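RNA polymerase sigma factor (Bartonella quintana, PDB 5UXX) probably binds promoter DNA and directs RNA polymerase to it, as a member of the ECF subfamily of sigma-70 factors. Local coordinates at residues Ala18-Ala23 and Asp35-Thr40; Asn56-Leu61 and Ser127-Glu132; Lys107-Met112 and Asn154-Leu159. One frame throughout, in Å; residues are numbered along the deposited sequence.

Interaction 1: residues Ala18-Ala23 and Asp35-Thr40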
loop_
_atom_site.group_PDB
_atom_site.type_symbol
_atom_site.label_atom_id
_atom_site.label_comp_id
_atom_site.label_asym_id
_atom_site.label_seq_id
_atom_site.Cartn_x
_atom_site.Cartn_y
_atom_site.Cartn_z
ATOM N N ALA A 18 7.438 -1.198 4.160
ATOM C CA ALA A 18 6.000 -1.440 4.162
ATOM C C ALA A 18 5.289 -0.425 3.277
ATOM O O ALA A 18 4.285 -0.738 2.636
ATOM C CB ALA A 18 5.452 -1.387 5.578
ATOM N N LEU A 19 5.815 0.796 3.256
ATOM C CA LEU A 19 5.274 1.859 2.421
ATOM C C LEU A 19 5.378 1.494 0.942
ATOM O O LEU A 19 4.459 1.745 0.162
ATOM C CB LEU A 19 6.005 3.174 2.694
ATOM C CG LEU A 19 5.419 4.433 2.055
ATOM C CD1 LEU A 19 4.053 4.746 2.648
ATOM C CD2 LEU A 19 6.366 5.610 2.224
ATOM N N ARG A 20 6.507 0.901 0.565
ATOM C CA ARG A 20 6.728 0.464 -0.807
ATOM C C ARG A 20 5.800 -0.689 -1.179
ATOM O O ARG A 20 5.265 -0.733 -2.288
ATOM C CB ARG A 20 8.188 0.053 -1.010
ATOM C CG ARG A 20 8.487 -0.524 -2.385
ATOM C CD ARG A 20 9.961 -0.859 -2.535
ATOM N NE ARG A 20 10.228 -1.636 -3.740
ATOM C CZ ARG A 20 10.146 -2.961 -3.807
ATOM N NH1 ARG A 20 9.807 -3.662 -2.734
ATOM N NH2 ARG A 20 10.405 -3.586 -4.948
ATOM N N ALA A 21 5.617 -1.620 -0.247
ATOM C CA ALA A 21 4.729 -2.759 -0.458
ATOM C C ALA A 21 3.288 -2.297 -0.646
ATOM O O ALA A 21 2.531 -2.885 -1.419
ATOM C CB ALA A 21 4.826 -3.733 0.706
ATOM N N PHE A 22 2.919 -1.242 0.072
ATOM C CA PHE A 22 1.588 -0.659 -0.033
ATOM C C PHE A 22 1.368 -0.057 -1.415
ATOM O O PHE A 22 0.300 -0.213 -2.007
ATOM C CB PHE A 22 1.386 0.403 1.050
ATOM C CG PHE A 22 0.015 1.019 1.052
ATOM C CD1 PHE A 22 -1.117 0.225 1.136
ATOM C CD2 PHE A 22 -0.139 2.394 0.986
ATOM C CE1 PHE A 22 -2.379 0.791 1.141
ATOM C CE2 PHE A 22 -1.399 2.967 0.992
ATOM C CZ PHE A 22 -2.521 2.163 1.071
ATOM N N ALA A 23 2.387 0.631 -1.922
ATOM C CA ALA A 23 2.316 1.264 -3.233
ATOM C C ALA A 23 2.175 0.229 -4.345
ATOM O O ALA A 23 1.387 0.408 -5.273
ATOM C CB ALA A 23 3.544 2.127 -3.469
ATOM N N ASP A 35 7.879 5.342 -8.227
ATOM C CA ASP A 35 7.840 6.804 -8.225
ATOM C C ASP A 35 6.860 7.338 -7.186
ATOM O O ASP A 35 7.059 8.415 -6.624
ATOM C CB ASP A 35 7.473 7.335 -9.611
ATOM C CG ASP A 35 8.598 7.175 -10.612
ATOM O OD1 ASP A 35 9.752 6.969 -10.181
ATOM O OD2 ASP A 35 8.329 7.254 -11.829
ATOM N N LEU A 36 5.798 6.576 -6.949
ATOM C CA LEU A 36 4.786 6.932 -5.963
ATOM C C LEU A 36 5.382 7.027 -4.562
ATOM O O LEU A 36 5.049 7.930 -3.795
ATOM C CB LEU A 36 3.649 5.911 -5.986
ATOM C CG LEU A 36 2.395 6.226 -5.171
ATOM C CD1 LEU A 36 1.805 7.562 -5.588
ATOM C CD2 LEU A 36 1.376 5.112 -5.334
ATOM N N VAL A 37 6.264 6.088 -4.235
ATOM C CA VAL A 37 6.951 6.093 -2.949
ATOM C C VAL A 37 7.873 7.305 -2.841
ATOM O O VAL A 37 7.917 7.976 -1.809
ATOM C CB VAL A 37 7.774 4.807 -2.746
ATOM C CG1 VAL A 37 8.500 4.846 -1.410
ATOM C CG2 VAL A 37 6.874 3.587 -2.827
ATOM N N GLN A 38 8.606 7.573 -3.917
ATOM C CA GLN A 38 9.516 8.711 -3.981
ATOM C C GLN A 38 8.795 10.029 -3.702
ATOM O O GLN A 38 9.255 10.840 -2.898
ATOM C CB GLN A 38 10.203 8.763 -5.348
ATOM C CG GLN A 38 11.429 9.655 -5.393
ATOM C CD GLN A 38 12.240 9.468 -6.660
ATOM O OE1 GLN A 38 13.117 8.607 -6.727
ATOM N NE2 GLN A 38 11.950 10.275 -7.673
ATOM N N ASP A 39 7.664 10.236 -4.371
ATOM C CA ASP A 39 6.876 11.451 -4.190
ATOM C C ASP A 39 6.339 11.559 -2.766
ATOM O O ASP A 39 6.256 12.651 -2.208
ATOM C CB ASP A 39 5.716 11.495 -5.188
ATOM C CG ASP A 39 6.185 11.631 -6.624
ATOM O OD1 ASP A 39 7.338 12.062 -6.838
ATOM O OD2 ASP A 39 5.398 11.312 -7.540
ATOM N N THR A 40 5.980 10.419 -2.185
ATOM C CA THR A 40 5.461 10.380 -0.823
ATOM C C THR A 40 6.534 10.803 0.175
ATOM O O THR A 40 6.269 11.564 1.104
ATOM C CB THR A 40 4.943 8.977 -0.457
ATOM O OG1 THR A 40 3.866 8.622 -1.333
ATOM C CG2 THR A 40 4.451 8.944 0.983
#
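Val37 CG2 fits against the backbone of helix 7-26, 3.7 Å from Arg20 CA and equally far from Ala23 CB. This is the tight part of the contact: Arg20 and Val37 also have the closest CA pair, and Ala23 offers only a methyl, which Leu36 CD2 meets from a second direction at 4.1 Å. The helix segments approach to 9.3 Å between axes and run 130° apart. Toward the other end the fit is looser. Leu19 CD2 and Thr40 CG2 meet tip to tip at 4.0 Å, because chi1 of -62° sets Thr40 OG1 anti to the carbonyl carbon and leaves CG2 anti to the backbone N, pointing at Leu19. Thr40 OG1 bonds back to Leu36 O at 2.8 Å, and that oxygen accepts from Thr40 N and OG1 on opposite faces of its plane. Asp35 faces solvent, while Val37 and Gln38 also meet a second protein's chain. The closest contacts are all carbon to carbon, so this region 2 helix pair is held by apolar packing, and the charged end of the extended Arg20 is paired outside the two segments, with Glu34 and an acidic side chain of the partner chain.

Interaction 2: residues Asn56-Leu61 and Ser127-Glu132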
loop_
_atom_site.group_PDB
_atom_site.type_symbol
_atom_site.label_atom_id
_atom_site.label_comp_id
_atom_site.label_asym_id
_atom_site.label_seq_id
_atom_site.Cartn_x
_atom_site.Cartn_y
_atom_site.Cartn_z
ATOM N N ASN A 56 -0.230 7.885 14.953
ATOM C CA ASN A 56 0.337 6.814 14.144
ATOM C C ASN A 56 1.088 7.362 12.935
ATOM O O ASN A 56 0.480 7.895 12.006
ATOM C CB ASN A 56 -0.763 5.849 13.693
ATOM C CG ASN A 56 -0.213 4.529 13.185
ATOM O OD1 ASN A 56 0.749 4.492 12.418
ATOM N ND2 ASN A 56 -0.825 3.432 13.616
ATOM N N LEU A 57 2.410 7.229 12.955
ATOM C CA LEU A 57 3.245 7.734 11.871
ATOM C C LEU A 57 3.041 6.935 10.590
ATOM O O LEU A 57 3.016 7.498 9.496
ATOM C CB LEU A 57 4.720 7.706 12.273
ATOM C CG LEU A 57 5.704 8.197 11.209
ATOM C CD1 LEU A 57 5.450 9.660 10.878
ATOM C CD2 LEU A 57 7.137 7.986 11.665
ATOM N N LYS A 58 2.897 5.622 10.736
ATOM C CA LYS A 58 2.688 4.744 9.592
ATOM C C LYS A 58 1.392 5.103 8.873
ATOM O O LYS A 58 1.351 5.171 7.647
ATOM C CB LYS A 58 2.664 3.279 10.033
ATOM C CG LYS A 58 2.764 2.281 8.890
ATOM C CD LYS A 58 2.607 0.853 9.389
ATOM C CE LYS A 58 3.616 0.533 10.481
ATOM N NZ LYS A 58 3.354 -0.792 11.110
ATOM N N ALA A 59 0.338 5.345 9.647
ATOM C CA ALA A 59 -0.949 5.738 9.086
ATOM C C ALA A 59 -0.857 7.108 8.420
ATOM O O ALA A 59 -1.500 7.359 7.401
ATOM C CB ALA A 59 -2.019 5.745 10.166
ATOM N N TRP A 60 -0.055 7.988 9.010
ATOM C CA TRP A 60 0.166 9.322 8.463
ATOM C C TRP A 60 0.856 9.236 7.104
ATOM O O TRP A 60 0.486 9.936 6.161
ATOM C CB TRP A 60 1.000 10.162 9.434
ATOM C CG TRP A 60 1.175 11.591 9.019
ATOM C CD1 TRP A 60 0.242 12.583 9.086
ATOM C CD2 TRP A 60 2.362 12.193 8.485
ATOM N NE1 TRP A 60 0.769 13.763 8.623
ATOM C CE2 TRP A 60 2.070 13.551 8.248
ATOM C CE3 TRP A 60 3.641 11.715 8.182
ATOM C CZ2 TRP A 60 3.009 14.436 7.721
ATOM C CZ3 TRP A 60 4.572 12.596 7.660
ATOM C CH2 TRP A 60 4.251 13.941 7.435
ATOM N N LEU A 61 1.858 8.367 7.014
ATOM C CA LEU A 61 2.618 8.182 5.783
ATOM C C LEU A 61 1.783 7.499 4.704
ATOM O O LEU A 61 1.824 7.890 3.537
ATOM C CB LEU A 61 3.884 7.369 6.060
ATOM C CG LEU A 61 4.950 8.080 6.896
ATOM C CD1 LEU A 61 6.047 7.116 7.314
ATOM C CD2 LEU A 61 5.532 9.250 6.126
ATOM N N SER A 127 -1.233 -4.627 6.097
ATOM C CA SER A 127 -0.488 -3.490 6.633
ATOM C C SER A 127 -0.542 -3.419 8.157
ATOM O O SER A 127 0.220 -2.677 8.778
ATOM C CB SER A 127 -1.011 -2.185 6.030
ATOM O OG SER A 127 -0.949 -2.224 4.615
ATOM N N GLY A 128 -1.445 -4.187 8.758
ATOM C CA GLY A 128 -1.503 -4.299 10.205
ATOM C C GLY A 128 -2.201 -3.154 10.918
ATOM O O GLY A 128 -1.983 -2.941 12.110
ATOM N N PHE A 129 -3.037 -2.414 10.196
ATOM C CA PHE A 129 -3.793 -1.322 10.803
ATOM C C PHE A 129 -5.058 -1.825 11.489
ATOM O O PHE A 129 -5.617 -2.854 11.109
ATOM C CB PHE A 129 -4.165 -0.269 9.757
ATOM C CG PHE A 129 -2.996 0.518 9.242
ATOM C CD1 PHE A 129 -2.352 1.438 10.053
ATOM C CD2 PHE A 129 -2.549 0.349 7.942
ATOM C CE1 PHE A 129 -1.278 2.166 9.583
ATOM C CE2 PHE A 129 -1.475 1.076 7.464
ATOM C CZ PHE A 129 -0.839 1.986 8.285
ATOM N N SER A 130 -5.497 -1.096 12.508
ATOM C CA SER A 130 -6.778 -1.366 13.145
ATOM C C SER A 130 -7.904 -0.870 12.246
ATOM O O SER A 130 -7.661 -0.116 11.303
ATOM C CB SER A 130 -6.855 -0.696 14.516
ATOM O OG SER A 130 -6.810 0.715 14.392
ATOM N N TYR A 131 -9.131 -1.296 12.531
ATOM C CA TYR A 131 -10.289 -0.816 11.783
ATOM C C TYR A 131 -10.423 0.695 11.927
ATOM O O TYR A 131 -10.772 1.392 10.974
ATOM C CB TYR A 131 -11.572 -1.506 12.254
ATOM C CG TYR A 131 -11.622 -2.985 11.939
ATOM C CD1 TYR A 131 -11.659 -3.432 10.625
ATOM C CD2 TYR A 131 -11.643 -3.931 12.955
ATOM C CE1 TYR A 131 -11.706 -4.781 10.330
ATOM C CE2 TYR A 131 -11.692 -5.283 12.669
ATOM C CZ TYR A 131 -11.723 -5.701 11.356
ATOM O OH TYR A 131 -11.771 -7.046 11.066
ATOM N N GLU A 132 -10.139 1.187 13.129
ATOM C CA GLU A 132 -10.189 2.613 13.420
ATOM C C GLU A 132 -9.218 3.402 12.541
ATOM O O GLU A 132 -9.600 4.388 11.910
ATOM C CB GLU A 132 -9.877 2.861 14.899
ATOM C CG GLU A 132 -10.268 4.239 15.397
ATOM C CD GLU A 132 -11.765 4.382 15.591
ATOM O OE1 GLU A 132 -12.325 3.659 16.442
ATOM O OE2 GLU A 132 -12.381 5.212 14.891
HETATM O O HOH W 1 0.578 -1.125 11.029
#
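Phe129 lies in the loop that leads into the helix-turn-helix of sigma-70 region 4, formed by helices 131-138 and 142-159, and its ring abuts the first turn of a region 2 helix, where it touches Lys58 and Ala59. The contact is thus an interdomain one, and the Phe129 ring carries most of it, with Ala59 N at its edge and Lys58 coming in obliquely. Phe129 CE1 stands 3.6 Å from Ala59 N and 3.7 Å from Ala59 CB. Phe129 CZ meets the aliphatic part of Lys58, with CG at 3.7 Å. With CG beside the backbone N, the ring of Phe129 extends across to the helix, although the two backbones stay 7.8 Å apart at their nearest CA atoms, those of Ala59 and Phe129.

Asn56 is the N-cap of this helix. Its OD1 accepts from Ala59 N at 2.9 Å with a nearly straight N-H...O angle of 162°, yet the donor sits above the amide plane, 57° out of it. The phenyl edge therefore packs beside an N-H that the cap already satisfies. On the region 4 side, Gly128 takes a positive phi just before Phe129, and Ser130 OG caps the next helix at Asp133 N. Phe62, edge-to-face, and Ile137 add to the surroundings of the Phe129 ring, placing it between the two domains.

The polar link is indirect. A bend at chi3 (-56°) turns the end of Lys58 toward Ser127, whose carbonyl oxygen lies over the same ring face as a bridging water, both offset toward the rim. That water accepts from Lys58 NZ at 2.8 Å and donates to Ser127 O at 2.8 Å.

Interaction 3: residues Lys107-Met112 and Asn154-Leu159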
loop_
_atom_site.group_PDB
_atom_site.type_symbol
_atom_site.label_atom_id
_atom_site.label_comp_id
_atom_site.label_asym_id
_atom_site.label_seq_id
_atom_site.Cartn_x
_atom_site.Cartn_y
_atom_site.Cartn_z
ATOM N N LYS A 107 -1.487 -10.720 -7.164
ATOM C CA LYS A 107 -1.642 -9.324 -7.558
ATOM C C LYS A 107 -2.768 -9.171 -8.575
ATOM O O LYS A 107 -3.553 -8.224 -8.509
ATOM C CB LYS A 107 -0.329 -8.780 -8.126
ATOM C CG LYS A 107 -0.410 -7.362 -8.675
ATOM C CD LYS A 107 -0.947 -6.381 -7.646
ATOM C CE LYS A 107 -0.955 -4.963 -8.203
ATOM N NZ LYS A 107 -1.819 -4.048 -7.409
ATOM N N LYS A 108 -2.841 -10.110 -9.514
ATOM C CA LYS A 108 -3.911 -10.128 -10.504
ATOM C C LYS A 108 -5.269 -10.296 -9.831
ATOM O O LYS A 108 -6.265 -9.727 -10.274
ATOM C CB LYS A 108 -3.679 -11.242 -11.527
ATOM C CG LYS A 108 -2.530 -10.968 -12.485
ATOM C CD LYS A 108 -2.090 -12.227 -13.216
ATOM C CE LYS A 108 -3.256 -12.911 -13.906
ATOM N NZ LYS A 108 -2.803 -14.079 -14.710
ATOM N N ALA A 109 -5.299 -11.081 -8.758
ATOM C CA ALA A 109 -6.519 -11.277 -7.982
ATOM C C ALA A 109 -6.920 -9.989 -7.267
ATOM O O ALA A 109 -8.098 -9.630 -7.229
ATOM C CB ALA A 109 -6.335 -12.408 -6.980
ATOM N N LEU A 110 -5.933 -9.302 -6.700
ATOM C CA LEU A 110 -6.155 -8.014 -6.046
ATOM C C LEU A 110 -6.742 -6.993 -7.013
ATOM O O LEU A 110 -7.598 -6.189 -6.641
ATOM C CB LEU A 110 -4.849 -7.477 -5.460
ATOM C CG LEU A 110 -4.310 -8.151 -4.199
ATOM C CD1 LEU A 110 -2.937 -7.597 -3.853
ATOM C CD2 LEU A 110 -5.274 -7.963 -3.038
ATOM N N ASN A 111 -6.274 -7.030 -8.255
ATOM C CA ASN A 111 -6.727 -6.097 -9.277
ATOM C C ASN A 111 -8.154 -6.382 -9.746
ATOM O O ASN A 111 -8.800 -5.522 -10.343
ATOM C CB ASN A 111 -5.769 -6.120 -10.469
ATOM C CG ASN A 111 -4.458 -5.413 -10.176
ATOM O OD1 ASN A 111 -4.235 -4.928 -9.067
ATOM N ND2 ASN A 111 -3.584 -5.351 -11.174
HETATM N N MSE A 112 -8.637 -7.591 -9.475
HETATM C CA MSE A 112 -10.012 -7.955 -9.803
HETATM C C MSE A 112 -10.990 -7.280 -8.847
HETATM O O MSE A 112 -12.165 -7.102 -9.164
HETATM C CB MSE A 112 -10.199 -9.473 -9.756
HETATM C CG MSE A 112 -9.410 -10.237 -10.803
HETATM SE SE MSE A 112 -10.098 -9.963 -12.602
HETATM C CE MSE A 112 -11.866 -10.756 -12.375
ATOM N N ASN A 154 -14.093 -12.477 0.757
ATOM C CA ASN A 154 -14.893 -13.513 0.111
ATOM C C ASN A 154 -14.619 -13.615 -1.387
ATOM O O ASN A 154 -14.651 -14.705 -1.956
ATOM C CB ASN A 154 -16.384 -13.257 0.341
ATOM C CG ASN A 154 -16.808 -13.519 1.772
ATOM O OD1 ASN A 154 -16.144 -14.252 2.504
ATOM N ND2 ASN A 154 -17.922 -12.920 2.178
ATOM N N ARG A 155 -14.345 -12.478 -2.017
ATOM C CA ARG A 155 -14.037 -12.458 -3.443
ATOM C C ARG A 155 -12.662 -13.058 -3.722
ATOM O O ARG A 155 -12.480 -13.786 -4.698
ATOM C CB ARG A 155 -14.111 -11.032 -3.989
ATOM C CG ARG A 155 -13.933 -10.942 -5.496
ATOM C CD ARG A 155 -14.776 -9.828 -6.097
ATOM N NE ARG A 155 -14.367 -9.511 -7.463
ATOM C CZ ARG A 155 -14.640 -10.263 -8.523
ATOM N NH1 ARG A 155 -15.329 -11.389 -8.388
ATOM N NH2 ARG A 155 -14.224 -9.888 -9.726
ATOM N N LEU A 156 -11.698 -12.751 -2.860
ATOM C CA LEU A 156 -10.351 -13.295 -2.989
ATOM C C LEU A 156 -10.342 -14.812 -2.819
ATOM O O LEU A 156 -9.574 -15.512 -3.479
ATOM C CB LEU A 156 -9.410 -12.649 -1.970
ATOM C CG LEU A 156 -8.856 -11.268 -2.324
ATOM C CD1 LEU A 156 -7.857 -10.807 -1.273
ATOM C CD2 LEU A 156 -8.217 -11.283 -3.705
ATOM N N GLN A 157 -11.197 -15.313 -1.932
ATOM C CA GLN A 157 -11.299 -16.748 -1.689
ATOM C C GLN A 157 -11.783 -17.481 -2.936
ATOM O O GLN A 157 -11.280 -18.554 -3.272
ATOM C CB GLN A 157 -12.243 -17.029 -0.518
ATOM C CG GLN A 157 -11.715 -16.582 0.834
ATOM C CD GLN A 157 -12.740 -16.738 1.940
ATOM O OE1 GLN A 157 -13.941 -16.577 1.716
ATOM N NE2 GLN A 157 -12.272 -17.044 3.144
ATOM N N GLU A 158 -12.760 -16.894 -3.621
ATOM C CA GLU A 158 -13.288 -17.472 -4.850
ATOM C C GLU A 158 -12.289 -17.321 -5.994
ATOM O O GLU A 158 -12.145 -18.212 -6.829
ATOM C CB GLU A 158 -14.621 -16.818 -5.223
ATOM N N LEU A 159 -11.603 -16.182 -6.020
ATOM C CA LEU A 159 -10.618 -15.891 -7.058
ATOM C C LEU A 159 -9.399 -16.805 -6.962
ATOM O O LEU A 159 -8.931 -17.336 -7.967
ATOM C CB LEU A 159 -10.178 -14.428 -6.973
ATOM C CG LEU A 159 -10.899 -13.395 -7.843
ATOM C CD1 LEU A 159 -12.390 -13.679 -7.945
ATOM C CD2 LEU A 159 -10.663 -12.005 -7.281
#
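Leu159 CD2 overlaps the last turn of the 107-112 segment, lying 3.5 Å from Ala109 O and 3.6 Å from Met112 CB. Ala109 has only a methyl to present, so the helices come close here: its CA is 6.2 Å from that of Leu159, while the segment axes approach to 9.8 Å and diverge in direction by 134°. Leu156, about one turn earlier on the same helix, meets Ala109 from a different direction. Its CD2 touches Ala109 CB at 3.9 Å, and its CD1 faces Leu110 CD2, deeper in the buried part of the interface.

At the outer margin Met112, modelled as selenomethionine, crosses Arg155 at about a right angle. Met112 CE approaches Arg155 NH2 to 3.7 Å, and Met112 O lies at the edge of the guanidinium, near its plane, 3.5 Å from Arg155 NH2; at that length the approach is best read as a loose electrostatic one. Leu159 CD1 lies 3.7 Å above one face of the same guanidinium, offset toward its rim.

The contact pairs the first helix of region 4 with the last, helix 142-159, in this all-helical fold. Leu110 also packs on Ile122 of helix 115-125, Lys107 NZ, bonded to Asn111 OD1, also reaches the carbonyls of Ser25 and Ser27 where helix 7-26 gives way to loop, and a second protein's chain rests on both Leu110 and Leu156.

From the N terminus, interaction 1 comes first: it closes the short connection between helix 7-26 and helix 33-46, wholly within region 2. Interaction 2 opens only afterwards, at the start of helix 57-81, and spans 65 residues to the loop before helix 131-138, tying region 2 to region 4. Interaction 3 begins inside that span and ends beyond it, joining helices 103-112 and 142-159, so interactions 2 and 3 cross. Interactions 1 and 2 are in direct contact, for Leu61 O packs against Thr40 CG2 at 3.8 Å. Interaction 3 stands apart, its centre about 22 Å from that of interaction 1, across the centre of the chain.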